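Local atomic coordinates of putative cell surface protein, similar to internalin proteins (Listeria monocytogenes EGD-e, PDB entry 5KZS), a protein that probably acts at the bacterial surface as a leucine-rich-repeat internalin that interacts with afadin and facilitates basement membrane crossing. Residues P263-L268 with N272-P277. Sequence-based numbering, arbitrary orientation.
Sequences PIYFQL and NMLVNP
The phenol of Y265, on helix 263-270, donates a hydrogen bond to the carbonyl oxygen of P277 in the loop that leaves the helix, with OH and O 2.6 Å apart. The C=O...donor angle of 139°, with OH in the carbonyl plane, places the donor on a lone pair. The acceptor also lies near the plane of the ring, at its edge. Y265 gets this far because its CG stands anti to the backbone N, carrying the ring from the helix toward the later part of the loop. A second hydrogen bond, between backbones, runs from M273 N to L268 O at 3.0 Å, with an N-H...O angle of 155°.

That bond belongs to a Schellman motif closing the helix, in which N272, with its positive phi, is the C-prime residue. The chain thereby turns back beside the helix before entering strand 279-283, in the domain of mixed beta-sheet that follows the leucine-rich repeats, the layout known from internalins.

Between the two bonds lies the apolar side chain of L274. Its CD1 sits over one face of the Y265 ring, 4.0 Å from the centroid and 25° off the normal, a CH-pi contact displaced toward the rim; the two side chains cross at about a right angle. CG of the same leucine meets L268 CB at 4.0 Å. On the far side of the backbone bond from Y265, L268 uses its other end, CD2, against M273 CG at 3.7 Å, beyond which the bend at chi2 leads the selenium of this selenomethionine away from the helix. F320 of strand 312-320 touches both leucines and meets the Y265 ring edge-to-face, while N321 OD1 accepts a hydrogen bond from V275 N.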
loop_
_atom_site.group_PDB
_atom_site.type_symbol
_atom_site.label_atom_id
_atom_site.label_comp_id
_atom_site.label_asym_id
_atom_site.label_seq_id
_atom_site.Cartn_x
_atom_site.Cartn_y
_atom_site.Cartn_z
ATOM N N PRO A 263 14.356 -20.077 6.743
ATOM C CA PRO A 263 15.221 -18.982 7.217
ATOM C C PRO A 263 14.501 -17.824 7.915
ATOM O O PRO A 263 15.096 -17.162 8.771
ATOM C CB PRO A 263 15.893 -18.487 5.933
ATOM C CG PRO A 263 15.885 -19.669 5.009
ATOM C CD PRO A 263 14.621 -20.416 5.326
ATOM N N ILE A 264 13.244 -17.572 7.533
ATOM C CA ILE A 264 12.428 -16.497 8.128
ATOM C C ILE A 264 12.354 -16.591 9.656
ATOM O O ILE A 264 12.495 -15.571 10.337
ATOM C CB ILE A 264 11.007 -16.393 7.483
ATOM C CG1 ILE A 264 10.298 -15.115 7.944
ATOM C CG2 ILE A 264 10.138 -17.616 7.758
ATOM C CD1 ILE A 264 9.037 -14.795 7.167
ATOM N N TYR A 265 12.184 -17.803 10.189
ATOM C CA TYR A 265 12.141 -17.991 11.636
ATOM C C TYR A 265 13.383 -17.409 12.322
ATOM O O TYR A 265 13.270 -16.616 13.275
ATOM C CB TYR A 265 11.966 -19.467 12.019
ATOM C CG TYR A 265 12.017 -19.687 13.526
ATOM C CD1 TYR A 265 10.874 -19.547 14.318
ATOM C CD2 TYR A 265 13.221 -19.992 14.166
ATOM C CE1 TYR A 265 10.928 -19.722 15.701
ATOM C CE2 TYR A 265 13.288 -20.166 15.544
ATOM C CZ TYR A 265 12.143 -20.036 16.310
ATOM O OH TYR A 265 12.232 -20.211 17.673
ATOM N N PHE A 266 14.553 -17.785 11.821
ATOM C CA PHE A 266 15.825 -17.491 12.504
ATOM C C PHE A 266 16.270 -16.080 12.210
ATOM O O PHE A 266 16.998 -15.467 12.996
ATOM C CB PHE A 266 16.910 -18.479 12.092
ATOM C CG PHE A 266 16.573 -19.901 12.422
ATOM C CD1 PHE A 266 15.810 -20.673 11.547
ATOM C CD2 PHE A 266 16.986 -20.461 13.619
ATOM C CE1 PHE A 266 15.482 -21.980 11.852
ATOM C CE2 PHE A 266 16.659 -21.771 13.931
ATOM C CZ PHE A 266 15.913 -22.535 13.044
ATOM N N GLN A 267 15.847 -15.586 11.053
ATOM C CA GLN A 267 16.006 -14.191 10.715
ATOM C C GLN A 267 15.198 -13.311 11.675
ATOM O O GLN A 267 15.738 -12.360 12.259
ATOM C CB GLN A 267 15.604 -13.969 9.260
ATOM C CG GLN A 267 16.654 -14.479 8.299
ATOM C CD GLN A 267 16.218 -14.400 6.849
ATOM O OE1 GLN A 267 15.218 -15.001 6.444
ATOM N NE2 GLN A 267 16.978 -13.664 6.051
ATOM N N LEU A 268 13.921 -13.647 11.858
ATOM C CA LEU A 268 13.056 -12.910 12.802
ATOM C C LEU A 268 13.585 -13.003 14.223
ATOM O O LEU A 268 13.616 -12.004 14.944
ATOM C CB LEU A 268 11.618 -13.432 12.767
ATOM C CG LEU A 268 10.817 -13.083 11.513
ATOM C CD1 LEU A 268 9.444 -13.751 11.556
ATOM C CD2 LEU A 268 10.704 -11.575 11.328
ATOM N N ASN A 272 15.026 -9.920 16.977
ATOM C CA ASN A 272 14.167 -9.774 18.148
ATOM C C ASN A 272 12.765 -9.383 17.743
ATOM O O ASN A 272 12.200 -8.449 18.272
ATOM C CB ASN A 272 14.785 -8.792 19.150
ATOM C CG ASN A 272 16.143 -9.261 19.655
ATOM O OD1 ASN A 272 16.279 -10.392 20.125
ATOM N ND2 ASN A 272 17.152 -8.398 19.560
HETATM N N MSE A 273 12.226 -10.112 16.780
HETATM C CA MSE A 273 10.902 -9.845 16.231
HETATM C C MSE A 273 10.012 -11.042 16.416
HETATM O O MSE A 273 8.933 -11.111 15.836
HETATM C CB MSE A 273 11.162 -9.460 14.766
HETATM C CG MSE A 273 10.004 -8.970 13.885
HETATM SE SE MSE A 273 9.087 -7.381 14.600
HETATM C CE MSE A 273 10.571 -6.329 15.389
ATOM N N LEU A 274 10.429 -11.989 17.249
ATOM C CA LEU A 274 9.563 -13.083 17.603
ATOM C C LEU A 274 8.926 -12.756 18.945
ATOM O O LEU A 274 9.626 -12.624 19.950
ATOM C CB LEU A 274 10.331 -14.399 17.661
ATOM C CG LEU A 274 10.684 -15.018 16.303
ATOM C CD1 LEU A 274 11.580 -16.219 16.512
ATOM C CD2 LEU A 274 9.451 -15.430 15.512
ATOM N N VAL A 275 7.602 -12.591 18.943
ATOM C CA VAL A 275 6.838 -12.373 20.183
ATOM C C VAL A 275 6.982 -13.586 21.104
ATOM O O VAL A 275 7.125 -13.451 22.315
ATOM C CB VAL A 275 5.322 -12.084 19.928
ATOM C CG1 VAL A 275 5.136 -10.880 19.007
ATOM C CG2 VAL A 275 4.571 -13.303 19.378
ATOM N N ASN A 276 6.981 -14.767 20.489
ATOM C CA ASN A 276 6.919 -16.047 21.175
ATOM C C ASN A 276 7.810 -17.043 20.377
ATOM O O ASN A 276 7.434 -17.488 19.271
ATOM C CB ASN A 276 5.443 -16.460 21.245
ATOM C CG ASN A 276 5.254 -17.923 21.500
ATOM O OD1 ASN A 276 5.602 -18.418 22.565
ATOM N ND2 ASN A 276 4.704 -18.631 20.514
ATOM N N PRO A 277 9.018 -17.349 20.908
ATOM C CA PRO A 277 9.952 -18.296 20.264
ATOM C C PRO A 277 9.439 -19.702 19.918
ATOM O O PRO A 277 10.032 -20.347 19.050
ATOM C CB PRO A 277 11.096 -18.402 21.283
ATOM C CG PRO A 277 11.123 -17.061 21.927
ATOM C CD PRO A 277 9.694 -16.574 21.972
#